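Local coordinates for protein (2Z,6E)-hedycaryol synthase (Kitasatospora setae, PDB 4MC3) that cyclises (2E,6E)-farnesyl diphosphate to (2Z,6E)-hedycaryol through a 1,11-ring closure, with magnesium as cofactor and release of diphosphate, at residues Arg97-His109 against Ile143-Ala157. Sequence-based numbering, arbitrary orientation.
Sequences RMTAIDELRGTLH and IGHFEAFLQTYTTEA
Ile101 is the knob of this antiparallel helix pair: its side chain drops among Leu150, Gln151, Tyr153 and Thr154, with CD1 3.5 Å from Leu150 O and also against Tyr153 CD2. With chi1 at -68°, CG2 stands anti to the backbone N and rests against Leu150 CB, while CG1, beside that N, carries CD1 to Leu150 O. Toward residue 108 the apolar seam continues with Leu150 CD1 against Leu104 CB and Arg105 CG, then with Leu108 CD1, which meets the Phe146 ring at its edge and the Glu147 chain at CG.

Polar side chains flank that seam. Arg105 bends at chi3 (71°), bringing NH1 to Gln151 OE1 at 2.7 Å; the oxygen lies in the guanidinium plane, but the N-H arrives from above the amide plane, 62° out of it. Glu147 CB sits over one face of the Arg105 guanidinium, toward its rim, and Arg105 NH2 makes a long salt bridge to Glu147 OE1 (3.8 Å). Glu147 is gripped more closely by His109, whose NE2 donates, OE2 lying close to the imidazole plane, to the syn side of Glu147 OE2 at 2.7 Å, though tilted out of the carboxylate plane. With a leucine in place of Arg105, Gln151 OE1 would probably lose its charged donor and Glu147 its long ion pair, leaving His109 to hold the carboxylate from this helix. A water also donates to Gln151 OE1 and to Asp102 OD1 while accepting from Thr154 OG1, tying the helices together beside Ile101. Farther along, Arg97 NH1 donates to Tyr153 O (2.8 Å), and Met98 CG packs on Thr154 CG2 at 3.6 Å.

The pair belongs to the all-helical class I terpene cyclase fold. Helix 95-107 packs through Leu104 on helices 65-84 and 118-131; helix 136-160 carries Phe149 to the bound nerolidol, Tyr153 OH to Asp82 of the DDXXXE motif, and Thr152 onto helix 168-178.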
loop_
_atom_site.group_PDB
_atom_site.type_symbol
_atom_site.label_atom_id
_atom_site.label_comp_id
_atom_site.label_asym_id
_atom_site.label_seq_id
_atom_site.Cartn_x
_atom_site.Cartn_y
_atom_site.Cartn_z
ATOM N N ARG A 97 21.359 0.724 4.723
ATOM C CA ARG A 97 19.921 0.975 4.537
ATOM C C ARG A 97 19.498 2.364 4.908
ATOM O O ARG A 97 18.823 3.038 4.138
ATOM C CB ARG A 97 19.089 0.028 5.353
ATOM C CG ARG A 97 19.107 -1.327 4.746
ATOM C CD ARG A 97 17.717 -1.814 4.817
ATOM N NE ARG A 97 17.653 -3.162 4.333
ATOM C CZ ARG A 97 16.662 -3.994 4.585
ATOM N NH1 ARG A 97 15.628 -3.613 5.346
ATOM N NH2 ARG A 97 16.710 -5.230 4.075
ATOM N N MET A 98 19.942 2.827 6.064
ATOM C CA MET A 98 19.633 4.194 6.466
ATOM C C MET A 98 20.120 5.197 5.422
ATOM O O MET A 98 19.437 6.175 5.144
ATOM C CB MET A 98 20.271 4.498 7.797
ATOM C CG MET A 98 19.648 3.735 8.888
ATOM S SD MET A 98 20.539 3.880 10.445
ATOM C CE MET A 98 19.954 5.587 10.649
ATOM N N THR A 99 21.330 4.989 4.879
ATOM C CA THR A 99 21.913 5.869 3.900
ATOM C C THR A 99 21.059 5.913 2.601
ATOM O O THR A 99 20.738 6.978 2.097
ATOM C CB THR A 99 23.353 5.440 3.584
ATOM O OG1 THR A 99 24.106 5.530 4.796
ATOM C CG2 THR A 99 23.973 6.363 2.558
ATOM N N ALA A 100 20.693 4.741 2.104
ATOM C CA ALA A 100 19.864 4.652 0.880
ATOM C C ALA A 100 18.487 5.298 1.119
ATOM O O ALA A 100 17.988 6.136 0.296
ATOM C CB ALA A 100 19.720 3.209 0.507
ATOM N N ILE A 101 17.904 4.978 2.260
ATOM C CA ILE A 101 16.537 5.441 2.594
ATOM C C ILE A 101 16.547 6.952 2.795
ATOM O O ILE A 101 15.657 7.687 2.302
ATOM C CB ILE A 101 15.920 4.672 3.792
ATOM C CG1 ILE A 101 15.604 3.187 3.471
ATOM C CG2 ILE A 101 14.641 5.323 4.305
ATOM C CD1 ILE A 101 14.698 2.957 2.267
ATOM N N ASP A 102 17.575 7.475 3.455
ATOM C CA ASP A 102 17.604 8.887 3.745
ATOM C C ASP A 102 17.765 9.698 2.455
ATOM O O ASP A 102 17.185 10.783 2.336
ATOM C CB ASP A 102 18.715 9.225 4.728
ATOM C CG ASP A 102 18.370 8.814 6.192
ATOM O OD1 ASP A 102 17.202 8.403 6.501
ATOM O OD2 ASP A 102 19.266 8.924 7.057
ATOM N N GLU A 103 18.506 9.165 1.494
ATOM C CA GLU A 103 18.693 9.822 0.203
ATOM C C GLU A 103 17.345 9.870 -0.545
ATOM O O GLU A 103 16.986 10.893 -1.092
ATOM C CB GLU A 103 19.685 9.059 -0.657
ATOM C CG GLU A 103 19.873 9.747 -2.008
ATOM C CD GLU A 103 20.849 9.045 -2.900
ATOM O OE1 GLU A 103 20.667 7.837 -3.160
ATOM O OE2 GLU A 103 21.797 9.717 -3.342
ATOM N N LEU A 104 16.587 8.783 -0.497
ATOM C CA LEU A 104 15.264 8.762 -1.142
ATOM C C LEU A 104 14.301 9.755 -0.465
ATOM O O LEU A 104 13.591 10.537 -1.121
ATOM C CB LEU A 104 14.719 7.346 -1.140
ATOM C CG LEU A 104 15.441 6.361 -2.067
ATOM C CD1 LEU A 104 15.048 4.928 -1.768
ATOM C CD2 LEU A 104 15.216 6.652 -3.546
ATOM N N ARG A 105 14.252 9.723 0.857
ATOM C CA ARG A 105 13.382 10.580 1.629
ATOM C C ARG A 105 13.660 12.044 1.345
ATOM O O ARG A 105 12.727 12.885 1.236
ATOM C CB ARG A 105 13.552 10.308 3.125
ATOM C CG ARG A 105 12.849 9.065 3.606
ATOM C CD ARG A 105 13.124 8.853 5.087
ATOM N NE ARG A 105 12.391 9.871 5.807
ATOM C CZ ARG A 105 11.895 9.762 7.016
ATOM N NH1 ARG A 105 12.066 8.664 7.740
ATOM N NH2 ARG A 105 11.217 10.791 7.499
ATOM N N GLY A 106 14.941 12.352 1.234
ATOM C CA GLY A 106 15.420 13.678 0.930
ATOM C C GLY A 106 14.849 14.208 -0.364
ATOM O O GLY A 106 14.508 15.416 -0.440
ATOM N N THR A 107 14.732 13.326 -1.369
ATOM C CA THR A 107 14.232 13.744 -2.689
ATOM C C THR A 107 12.833 14.324 -2.600
ATOM O O THR A 107 12.448 15.176 -3.424
ATOM C CB THR A 107 14.326 12.675 -3.821
ATOM O OG1 THR A 107 13.308 11.674 -3.659
ATOM C CG2 THR A 107 15.689 12.024 -3.892
ATOM N N LEU A 108 12.076 13.906 -1.608
ATOM C CA LEU A 108 10.669 14.338 -1.445
ATOM C C LEU A 108 10.568 15.751 -0.908
ATOM O O LEU A 108 9.481 16.328 -0.867
ATOM C CB LEU A 108 9.890 13.399 -0.561
ATOM C CG LEU A 108 10.017 11.963 -1.044
ATOM C CD1 LEU A 108 9.327 11.125 -0.001
ATOM C CD2 LEU A 108 9.368 11.894 -2.445
ATOM N N HIS A 109 11.715 16.297 -0.531
ATOM C CA HIS A 109 11.822 17.640 -0.009
ATOM C C HIS A 109 12.729 18.515 -0.842
ATOM O O HIS A 109 13.084 19.590 -0.423
ATOM C CB HIS A 109 12.275 17.520 1.445
ATOM C CG HIS A 109 11.306 16.752 2.275
ATOM N ND1 HIS A 109 10.097 17.279 2.679
ATOM C CD2 HIS A 109 11.302 15.456 2.675
ATOM C CE1 HIS A 109 9.416 16.363 3.344
ATOM N NE2 HIS A 109 10.126 15.243 3.356
ATOM N N ILE A 143 3.253 12.246 1.222
ATOM C CA ILE A 143 4.616 12.193 1.679
ATOM C C ILE A 143 4.736 11.487 3.008
ATOM O O ILE A 143 5.628 10.684 3.227
ATOM C CB ILE A 143 5.218 13.649 1.761
ATOM C CG1 ILE A 143 5.388 14.170 0.361
ATOM C CG2 ILE A 143 6.544 13.671 2.525
ATOM C CD1 ILE A 143 5.870 15.621 0.346
ATOM N N GLY A 144 3.849 11.774 3.920
ATOM C CA GLY A 144 3.960 11.109 5.205
ATOM C C GLY A 144 3.789 9.603 5.095
ATOM O O GLY A 144 4.544 8.831 5.684
ATOM N N HIS A 145 2.819 9.189 4.293
ATOM C CA HIS A 145 2.610 7.747 4.085
ATOM C C HIS A 145 3.778 7.082 3.334
ATOM O O HIS A 145 4.131 5.925 3.636
ATOM C CB HIS A 145 1.310 7.566 3.354
ATOM C CG HIS A 145 0.090 7.858 4.164
ATOM N ND1 HIS A 145 -1.095 8.246 3.571
ATOM C CD2 HIS A 145 -0.178 7.714 5.487
ATOM C CE1 HIS A 145 -2.016 8.403 4.496
ATOM N NE2 HIS A 145 -1.482 8.094 5.668
ATOM N N PHE A 146 4.315 7.746 2.301
ATOM C CA PHE A 146 5.427 7.224 1.530
ATOM C C PHE A 146 6.701 7.146 2.363
ATOM O O PHE A 146 7.464 6.164 2.300
ATOM C CB PHE A 146 5.561 7.962 0.220
ATOM C CG PHE A 146 6.446 7.227 -0.770
ATOM C CD1 PHE A 146 5.898 6.168 -1.473
ATOM C CD2 PHE A 146 7.807 7.539 -0.988
ATOM C CE1 PHE A 146 6.683 5.448 -2.355
ATOM C CE2 PHE A 146 8.564 6.781 -1.863
ATOM C CZ PHE A 146 7.991 5.774 -2.557
ATOM N N GLU A 147 6.959 8.205 3.130
ATOM C CA GLU A 147 8.105 8.217 4.031
ATOM C C GLU A 147 7.977 7.146 5.090
ATOM O O GLU A 147 8.981 6.506 5.400
ATOM C CB GLU A 147 8.345 9.590 4.700
ATOM C CG GLU A 147 8.864 10.621 3.714
ATOM C CD GLU A 147 9.239 11.944 4.319
ATOM O OE1 GLU A 147 8.622 12.381 5.269
ATOM O OE2 GLU A 147 10.170 12.530 3.799
ATOM N N ALA A 148 6.779 6.941 5.628
ATOM C CA ALA A 148 6.540 5.872 6.628
ATOM C C ALA A 148 6.903 4.500 5.974
ATOM O O ALA A 148 7.539 3.667 6.576
ATOM C CB ALA A 148 5.132 5.862 7.154
ATOM N N PHE A 149 6.437 4.270 4.752
ATOM C CA PHE A 149 6.755 3.051 3.961
ATOM C C PHE A 149 8.271 2.908 3.855
ATOM O O PHE A 149 8.812 1.858 4.158
ATOM C CB PHE A 149 6.063 3.154 2.591
ATOM C CG PHE A 149 6.558 2.203 1.588
ATOM C CD1 PHE A 149 6.117 0.874 1.549
ATOM C CD2 PHE A 149 7.416 2.652 0.594
ATOM C CE1 PHE A 149 6.617 0.006 0.590
ATOM C CE2 PHE A 149 7.899 1.817 -0.329
ATOM C CZ PHE A 149 7.542 0.499 -0.345
ATOM N N LEU A 150 8.980 3.961 3.442
ATOM C CA LEU A 150 10.434 3.871 3.219
ATOM C C LEU A 150 11.156 3.558 4.561
ATOM O O LEU A 150 12.045 2.730 4.609
ATOM C CB LEU A 150 10.956 5.173 2.647
ATOM C CG LEU A 150 10.580 5.435 1.179
ATOM C CD1 LEU A 150 11.123 6.793 0.809
ATOM C CD2 LEU A 150 11.073 4.379 0.263
ATOM N N GLN A 151 10.695 4.186 5.616
ATOM C CA GLN A 151 11.312 4.042 6.935
ATOM C C GLN A 151 11.211 2.644 7.466
ATOM O O GLN A 151 12.092 2.203 8.244
ATOM C CB GLN A 151 10.752 5.029 7.921
ATOM C CG GLN A 151 11.571 5.150 9.229
ATOM C CD GLN A 151 12.992 5.708 9.035
ATOM O OE1 GLN A 151 13.364 6.273 7.962
ATOM N NE2 GLN A 151 13.825 5.520 10.052
ATOM N N THR A 152 10.205 1.876 7.044
ATOM C CA THR A 152 10.086 0.480 7.507
ATOM C C THR A 152 11.268 -0.364 7.138
ATOM O O THR A 152 11.596 -1.308 7.908
ATOM C CB THR A 152 8.771 -0.192 7.073
ATOM O OG1 THR A 152 8.713 -0.391 5.654
ATOM C CG2 THR A 152 7.625 0.576 7.631
ATOM N N TYR A 153 11.965 -0.046 6.049
ATOM C CA TYR A 153 13.208 -0.731 5.690
ATOM C C TYR A 153 14.267 -0.549 6.777
ATOM O O TYR A 153 14.919 -1.555 7.184
ATOM C CB TYR A 153 13.718 -0.274 4.348
ATOM C CG TYR A 153 12.905 -0.739 3.154
ATOM C CD1 TYR A 153 13.093 -2.009 2.616
ATOM C CD2 TYR A 153 11.996 0.121 2.513
ATOM C CE1 TYR A 153 12.374 -2.432 1.506
ATOM C CE2 TYR A 153 11.234 -0.314 1.417
ATOM C CZ TYR A 153 11.438 -1.583 0.910
ATOM O OH TYR A 153 10.731 -2.063 -0.196
ATOM N N THR A 154 14.379 0.667 7.305
ATOM C CA THR A 154 15.332 0.952 8.360
ATOM C C THR A 154 14.871 0.361 9.694
ATOM O O THR A 154 15.659 -0.246 10.381
ATOM C CB THR A 154 15.462 2.465 8.519
ATOM O OG1 THR A 154 15.995 3.010 7.298
ATOM C CG2 THR A 154 16.275 2.808 9.692
ATOM N N THR A 155 13.591 0.507 10.060
ATOM C CA THR A 155 13.070 -0.105 11.299
ATOM C C THR A 155 13.337 -1.602 11.407
ATOM O O THR A 155 13.834 -2.107 12.451
ATOM C CB THR A 155 11.583 0.159 11.436
ATOM O OG1 THR A 155 11.404 1.574 11.475
ATOM C CG2 THR A 155 11.038 -0.471 12.750
ATOM N N GLU A 156 13.018 -2.334 10.348
ATOM C CA GLU A 156 13.164 -3.765 10.416
ATOM C C GLU A 156 14.631 -4.167 10.524
ATOM O O GLU A 156 14.951 -5.093 11.267
ATOM C CB GLU A 156 12.395 -4.406 9.248
ATOM C CG GLU A 156 10.891 -4.095 9.427
ATOM C CD GLU A 156 9.932 -4.960 8.633
ATOM O OE1 GLU A 156 10.390 -5.483 7.581
ATOM O OE2 GLU A 156 8.716 -5.093 9.068
ATOM N N ALA A 157 15.544 -3.435 9.869
ATOM C CA ALA A 157 16.964 -3.771 9.954
ATOM C C ALA A 157 17.458 -3.537 11.400
ATOM O O ALA A 157 18.272 -4.301 11.907
ATOM C CB ALA A 157 17.768 -2.966 8.946
HETATM O O HOH W 1 16.088 5.830 7.419
#